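Local coordinates for response regulator receiver protein (Paraburkholderia phymatum, PDB 5TE9), which probably acts as a two-component signalling switch, a CheY-like receiver domain expected to take up a phosphoryl group on an aspartate, at residues Pro27-Val30 against Met31-Arg34; Glu35-Tyr39 against Tyr40-Asn44. All coordinates share one frame; numbering follows the deposited sequence.

Interactions 1 and 2 follow one another along helix 27-39, the helix that crosses over between parallel strands 19-23 and 46-49 of the receiver fold; their centres lie about 12 Å apart. Interaction 1 covers the first turns, where Val30, Thr33 and Arg34 face strand 46-49 and Asp29 touches Lys129 and Pro130. Interaction 2 covers the last turn and the loop into strand 46-49, where Phe37 and Leu42 meet helix 133-142 and Lys41 and Asn44 reach the second subunit. The two run on from each other along one helix, meeting at the Arg34-Glu35 link. Asp77, the predicted phosphorylation site, belongs to neither and is unphosphorylated here.

Interaction 1: residues Pro27-Val30 against Met31-Arg34; sequences PTDV and MITR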
ATOM      1  N   PRO A  27      20.605 -13.256  -3.489  1.00 50.97           N
ATOM      2  CA  PRO A  27      19.531 -13.992  -2.813  1.00 51.17           C
ATOM      3  C   PRO A  27      19.094 -13.351  -1.510  1.00 55.51           C
ATOM      4  O   PRO A  27      17.911 -13.419  -1.175  1.00 50.21           O
ATOM      5  CB  PRO A  27      20.149 -15.379  -2.579  1.00 59.33           C
ATOM      6  CG  PRO A  27      21.636 -15.145  -2.587  1.00 58.20           C
ATOM      7  CD  PRO A  27      21.851 -14.042  -3.579  1.00 58.20           C
ATOM      8  N   THR A  28      20.021 -12.767  -0.754  1.00 56.30           N
ATOM      9  CA  THR A  28      19.652 -11.993   0.423  1.00 56.81           C
ATOM     10  C   THR A  28      18.702 -10.859   0.057  1.00 59.01           C
ATOM     11  O   THR A  28      17.681 -10.650   0.725  1.00 61.58           O
ATOM     12  CB  THR A  28      20.905 -11.430   1.083  1.00 63.81           C
ATOM     13  OG1 THR A  28      21.623 -12.488   1.728  1.00 70.68           O
ATOM     14  CG2 THR A  28      20.529 -10.357   2.094  1.00 66.48           C
ATOM     15  N   ASP A  29      19.021 -10.118  -1.009  1.00 48.12           N
ATOM     16  CA  ASP A  29      18.203  -8.975  -1.401  1.00 50.68           C
ATOM     17  C   ASP A  29      16.875  -9.416  -2.003  1.00 49.52           C
ATOM     18  O   ASP A  29      15.848  -8.757  -1.783  1.00 45.04           O
ATOM     19  CB  ASP A  29      18.974  -8.079  -2.369  1.00 50.50           C
ATOM     20  CG  ASP A  29      20.089  -7.318  -1.682  1.00 63.88           C
ATOM     21  OD1 ASP A  29      19.880  -6.877  -0.532  1.00 74.73           O
ATOM     22  OD2 ASP A  29      21.172  -7.167  -2.281  1.00 71.91           O
ATOM     23  N   VAL A  30      16.863 -10.529  -2.751  1.00 41.78           N
ATOM     24  CA  VAL A  30      15.584 -11.078  -3.208  1.00 47.02           C
ATOM     25  C   VAL A  30      14.730 -11.482  -2.013  1.00 50.12           C
ATOM     26  O   VAL A  30      13.504 -11.301  -2.009  1.00 51.82           O
ATOM     27  CB  VAL A  30      15.806 -12.261  -4.166  1.00 48.28           C
ATOM     28  CG1 VAL A  30      14.543 -13.102  -4.278  1.00 40.70           C
ATOM     29  CG2 VAL A  30      16.226 -11.763  -5.534  1.00 44.20           C
ATOM     30  N   MET A  31      15.371 -12.022  -0.972  1.00 53.95           N
ATOM     31  CA  MET A  31      14.650 -12.442   0.222  1.00 55.33           C
ATOM     32  C   MET A  31      13.966 -11.256   0.899  1.00 52.20           C
ATOM     33  O   MET A  31      12.814 -11.361   1.327  1.00 46.25           O
ATOM     34  CB  MET A  31      15.615 -13.143   1.181  1.00 68.00           C
ATOM     35  CG  MET A  31      15.063 -14.421   1.788  1.00 83.69           C
ATOM     36  SD  MET A  31      13.965 -15.284   0.648  1.00 88.08           S
ATOM     37  CE  MET A  31      12.567 -15.599   1.730  1.00 84.81           C
ATOM     38  N   ILE A  32      14.655 -10.115   0.975  1.00 48.72           N
ATOM     39  CA  ILE A  32      14.099  -8.916   1.599  1.00 49.90           C
ATOM     40  C   ILE A  32      12.826  -8.464   0.892  1.00 47.59           C
ATOM     41  O   ILE A  32      11.832  -8.100   1.535  1.00 47.72           O
ATOM     42  CB  ILE A  32      15.162  -7.804   1.622  1.00 51.68           C
ATOM     43  CG1 ILE A  32      16.256  -8.159   2.630  1.00 54.50           C
ATOM     44  CG2 ILE A  32      14.528  -6.441   1.905  1.00 45.48           C
ATOM     45  CD1 ILE A  32      17.550  -7.429   2.397  1.00 55.27           C
ATOM     46  N   THR A  33      12.825  -8.497  -0.438  1.00 39.52           N
ATOM     47  CA  THR A  33      11.647  -8.065  -1.171  1.00 37.16           C
ATOM     48  C   THR A  33      10.506  -9.066  -1.023  1.00 39.33           C
ATOM     49  O   THR A  33       9.350  -8.668  -0.848  1.00 43.71           O
ATOM     50  CB  THR A  33      12.012  -7.842  -2.632  1.00 38.54           C
ATOM     51  OG1 THR A  33      13.090  -6.892  -2.711  1.00 35.18           O
ATOM     52  CG2 THR A  33      10.824  -7.315  -3.386  1.00 33.14           C
ATOM     53  N   ARG A  34      10.812 -10.366  -1.071  1.00 44.30           N
ATOM     54  CA  ARG A  34       9.777 -11.389  -0.924  1.00 47.72           C
ATOM     55  C   ARG A  34       9.059 -11.255   0.407  1.00 49.06           C
ATOM     56  O   ARG A  34       7.824 -11.268   0.469  1.00 48.29           O
ATOM     57  CB  ARG A  34      10.390 -12.787  -1.054  1.00 52.22           C
ATOM     58  CG  ARG A  34      10.340 -13.347  -2.466  1.00 59.16           C
ATOM     59  CD  ARG A  34      11.119 -14.652  -2.611  1.00 71.16           C
ATOM     60  NE  ARG A  34      11.092 -15.123  -3.993  1.00 77.62           N
ATOM     61  CZ  ARG A  34      11.917 -16.038  -4.495  1.00 88.12           C
ATOM     62  NH1 ARG A  34      12.848 -16.590  -3.725  1.00 99.77           N
ATOM     63  NH2 ARG A  34      11.814 -16.401  -5.769  1.00 85.25           N
TER
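Met31 N donates to Pro27 O at 2.9 Å, the shortest of four i to i+4 backbone bonds in the opening turns of the helix. The next, from Ile32 N to Thr28 O, is 3.1 Å long. Thr33 N to Asp29 O is weak, whereas Arg34 N reaches Val30 O at 3.0 Å with the straightest N-H of the set, 164°. Ile32 lies back along the preceding turn. With chi1 at -71° its CG1 points away from its own carbonyl, and a nearly extended chi2 carries CD1 to 3.6 Å from Thr28 O. The same methyl lies 3.8 Å from Asp29 OD1, an apolar tip alongside a carboxylate, and more loosely meets Thr28 CG2. These residues open the helical crossover of a right-handed beta-alpha-beta unit, between strands 19-23 and 46-49 of the CheY-like receiver fold. On the side toward strand 46-49, Val30 and Arg34 run side by side. Val30 CG1, set anti to the backbone N (chi1 162°), sits over one face of the Arg34 guanidinium, displaced toward its rim and 3.9 Å from NH1. Extended from CG to NE, the arginine chain runs alongside Val30 and lays its guanidinium against that methyl; Val48 touches both residues. Thr33 OG1 hydrogen-bonds to Val131 O, which ties this buried hydroxyl to the loop before helix 133-142. Asp29 OD2 has a weak hydrogen bond with Ser26 OG, just ahead of the helix.

Interaction 2: residues Glu35-Tyr39 against Tyr40-Asn44; sequences EAFDY and YKLLN
Leu42 CD1 sits almost squarely over one face of the Phe37 ring, 3.6 Å from its centroid and 10° off the normal, a CH-pi contact between side chains that cross at a slant. Asn44 O approaches the edge of the same ring, 3.9 Å from CD2. Tyr40 turns its ring edge to the helix end: chi1 -67° swings the ring away from its own carbonyl and brings CD2 to 3.3 Å from Ala36 O, which lies in the ring plane. The backbone fixes these positions. Tyr40 N bonds to Ala36 O at 3.0 Å, and Leu42 N reaches back to Phe37 O at 3.0 Å, lying in the carbonyl plane. Lys41 N meets Asp38 O at 3.3 Å from above the carbonyl plane, well off its lone pairs. Farther out, Phe136 packs edge-to-face on Phe37, Phe133 stacks on Tyr40, and Leu42 touches both phenylalanines of helix 133-142. In the second subunit, Trp147 makes a cation-pi contact with Lys41 and Val150 N donates a hydrogen bond to Asn44 OD1. With Lys41 (phi 64°) as C' residue, the bonds to Phe37 O and Asp38 O form a Schellman motif that ends helix 27-39 and turns the chain toward strand 46-49.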
ATOM      1  N   GLU A  35       9.830 -11.122   1.486  1.00 53.83           N
ATOM      2  CA  GLU A  35       9.247 -11.006   2.812  1.00 57.69           C
ATOM      3  C   GLU A  35       8.500  -9.695   2.980  1.00 53.49           C
ATOM      4  O   GLU A  35       7.484  -9.660   3.680  1.00 63.05           O
ATOM      5  CB  GLU A  35      10.338 -11.151   3.869  1.00 64.20           C
ATOM      6  CG  GLU A  35      10.892 -12.553   3.940  1.00 75.05           C
ATOM      7  CD  GLU A  35      12.214 -12.629   4.679  1.00 84.57           C
ATOM      8  OE1 GLU A  35      12.461 -11.780   5.574  1.00 87.56           O
ATOM      9  OE2 GLU A  35      13.009 -13.536   4.344  1.00 85.75           O
ATOM     10  N   ALA A  36       8.980  -8.614   2.352  1.00 45.66           N
ATOM     11  CA  ALA A  36       8.269  -7.336   2.406  1.00 43.97           C
ATOM     12  C   ALA A  36       6.889  -7.454   1.771  1.00 46.99           C
ATOM     13  O   ALA A  36       5.884  -7.071   2.379  1.00 48.37           O
ATOM     14  CB  ALA A  36       9.085  -6.244   1.714  1.00 41.24           C
ATOM     15  N   PHE A  37       6.830  -7.986   0.542  1.00 48.15           N
ATOM     16  CA  PHE A  37       5.560  -8.262  -0.129  1.00 47.33           C
ATOM     17  C   PHE A  37       4.678  -9.188   0.699  1.00 51.04           C
ATOM     18  O   PHE A  37       3.447  -9.055   0.699  1.00 53.16           O
ATOM     19  CB  PHE A  37       5.814  -8.903  -1.495  1.00 45.80           C
ATOM     20  CG  PHE A  37       6.166  -7.928  -2.565  1.00 50.75           C
ATOM     21  CD1 PHE A  37       7.058  -6.896  -2.325  1.00 46.70           C
ATOM     22  CD2 PHE A  37       5.606  -8.041  -3.824  1.00 52.07           C
ATOM     23  CE1 PHE A  37       7.373  -5.999  -3.314  1.00 38.47           C
ATOM     24  CE2 PHE A  37       5.928  -7.141  -4.813  1.00 47.13           C
ATOM     25  CZ  PHE A  37       6.814  -6.124  -4.552  1.00 40.13           C
ATOM     26  N   ASP A  38       5.287 -10.159   1.372  1.00 49.09           N
ATOM     27  CA  ASP A  38       4.527 -11.109   2.175  1.00 53.12           C
ATOM     28  C   ASP A  38       3.988 -10.468   3.451  1.00 51.39           C
ATOM     29  O   ASP A  38       2.788 -10.533   3.719  1.00 53.54           O
ATOM     30  CB  ASP A  38       5.403 -12.310   2.514  1.00 68.61           C
ATOM     31  CG  ASP A  38       4.596 -13.567   2.718  1.00 90.64           C
ATOM     32  OD1 ASP A  38       3.864 -13.940   1.777  1.00 98.86           O
ATOM     33  OD2 ASP A  38       4.693 -14.183   3.805  1.00100.65           O
ATOM     34  N   TYR A  39       4.868  -9.871   4.260  1.00 51.78           N
ATOM     35  CA  TYR A  39       4.451  -9.361   5.561  1.00 59.49           C
ATOM     36  C   TYR A  39       3.486  -8.187   5.423  1.00 59.54           C
ATOM     37  O   TYR A  39       2.589  -8.030   6.251  1.00 57.45           O
ATOM     38  CB  TYR A  39       5.659  -8.937   6.402  1.00 68.49           C
ATOM     39  CG  TYR A  39       6.732  -9.987   6.615  1.00 90.95           C
ATOM     40  CD1 TYR A  39       6.435 -11.349   6.579  1.00102.04           C
ATOM     41  CD2 TYR A  39       8.057  -9.617   6.861  1.00 99.57           C
ATOM     42  CE1 TYR A  39       7.425 -12.309   6.781  1.00105.49           C
ATOM     43  CE2 TYR A  39       9.051 -10.575   7.063  1.00104.11           C
ATOM     44  CZ  TYR A  39       8.725 -11.914   7.021  1.00106.90           C
ATOM     45  OH  TYR A  39       9.698 -12.866   7.220  1.00113.18           O
ATOM     46  N   TYR A  40       3.632  -7.359   4.391  1.00 45.88           N
ATOM     47  CA  TYR A  40       2.757  -6.204   4.238  1.00 43.21           C
ATOM     48  C   TYR A  40       1.609  -6.447   3.271  1.00 42.87           C
ATOM     49  O   TYR A  40       0.901  -5.503   2.919  1.00 48.53           O
ATOM     50  CB  TYR A  40       3.566  -4.982   3.824  1.00 36.22           C
ATOM     51  CG  TYR A  40       4.496  -4.567   4.935  1.00 40.15           C
ATOM     52  CD1 TYR A  40       4.055  -3.772   5.975  1.00 43.24           C
ATOM     53  CD2 TYR A  40       5.792  -5.000   4.969  1.00 39.32           C
ATOM     54  CE1 TYR A  40       4.894  -3.406   6.999  1.00 44.97           C
ATOM     55  CE2 TYR A  40       6.638  -4.645   5.988  1.00 44.19           C
ATOM     56  CZ  TYR A  40       6.192  -3.844   6.996  1.00 48.28           C
ATOM     57  OH  TYR A  40       7.055  -3.495   8.009  1.00 58.29           O
ATOM     58  N   LYS A  41       1.393  -7.692   2.853  1.00 43.09           N
ATOM     59  CA  LYS A  41       0.164  -8.093   2.172  1.00 40.56           C
ATOM     60  C   LYS A  41       0.007  -7.389   0.833  1.00 39.06           C
ATOM     61  O   LYS A  41      -1.055  -6.854   0.505  1.00 49.71           O
ATOM     62  CB  LYS A  41      -1.066  -7.847   3.054  1.00 43.57           C
ATOM     63  CG  LYS A  41      -1.291  -8.892   4.116  1.00 54.70           C
ATOM     64  CD  LYS A  41      -1.705  -8.207   5.413  1.00 61.67           C
ATOM     65  CE  LYS A  41      -2.918  -8.841   6.046  1.00 62.89           C
ATOM     66  NZ  LYS A  41      -4.139  -8.665   5.247  1.00 63.44           N
ATOM     67  N   LEU A  42       1.083  -7.372   0.056  1.00 35.01           N
ATOM     68  CA  LEU A  42       0.983  -6.931  -1.325  1.00 36.30           C
ATOM     69  C   LEU A  42       0.418  -8.071  -2.141  1.00 41.81           C
ATOM     70  O   LEU A  42       0.935  -9.187  -2.098  1.00 48.87           O
ATOM     71  CB  LEU A  42       2.341  -6.511  -1.881  1.00 45.82           C
ATOM     72  CG  LEU A  42       2.613  -5.014  -1.827  1.00 57.01           C
ATOM     73  CD1 LEU A  42       4.088  -4.788  -2.035  1.00 62.88           C
ATOM     74  CD2 LEU A  42       1.797  -4.290  -2.886  1.00 56.55           C
ATOM     75  N   LEU A  43      -0.649  -7.799  -2.870  1.00 34.68           N
ATOM     76  CA  LEU A  43      -1.217  -8.830  -3.716  1.00 39.19           C
ATOM     77  C   LEU A  43      -0.515  -8.959  -5.058  1.00 42.52           C
ATOM     78  O   LEU A  43      -0.769  -9.935  -5.765  1.00 45.57           O
ATOM     79  CB  LEU A  43      -2.699  -8.566  -3.944  1.00 43.06           C
ATOM     80  CG  LEU A  43      -3.583  -9.044  -2.788  1.00 49.36           C
ATOM     81  CD1 LEU A  43      -5.052  -8.987  -3.165  1.00 49.77           C
ATOM     82  CD2 LEU A  43      -3.176 -10.455  -2.411  1.00 53.10           C
ATOM     83  N   ASN A  44       0.336  -8.013  -5.427  1.00 33.26           N
ATOM     84  CA  ASN A  44       0.891  -7.990  -6.777  1.00 37.97           C
ATOM     85  C   ASN A  44       1.821  -9.185  -6.958  1.00 41.65           C
ATOM     86  O   ASN A  44       2.804  -9.300  -6.216  1.00 38.85           O
ATOM     87  CB  ASN A  44       1.658  -6.686  -7.021  1.00 35.99           C
ATOM     88  CG  ASN A  44       0.773  -5.475  -6.963  1.00 38.91           C
ATOM     89  OD1 ASN A  44       0.624  -4.851  -5.917  1.00 43.06           O
ATOM     90  ND2 ASN A  44       0.169  -5.137  -8.086  1.00 41.27           N
TER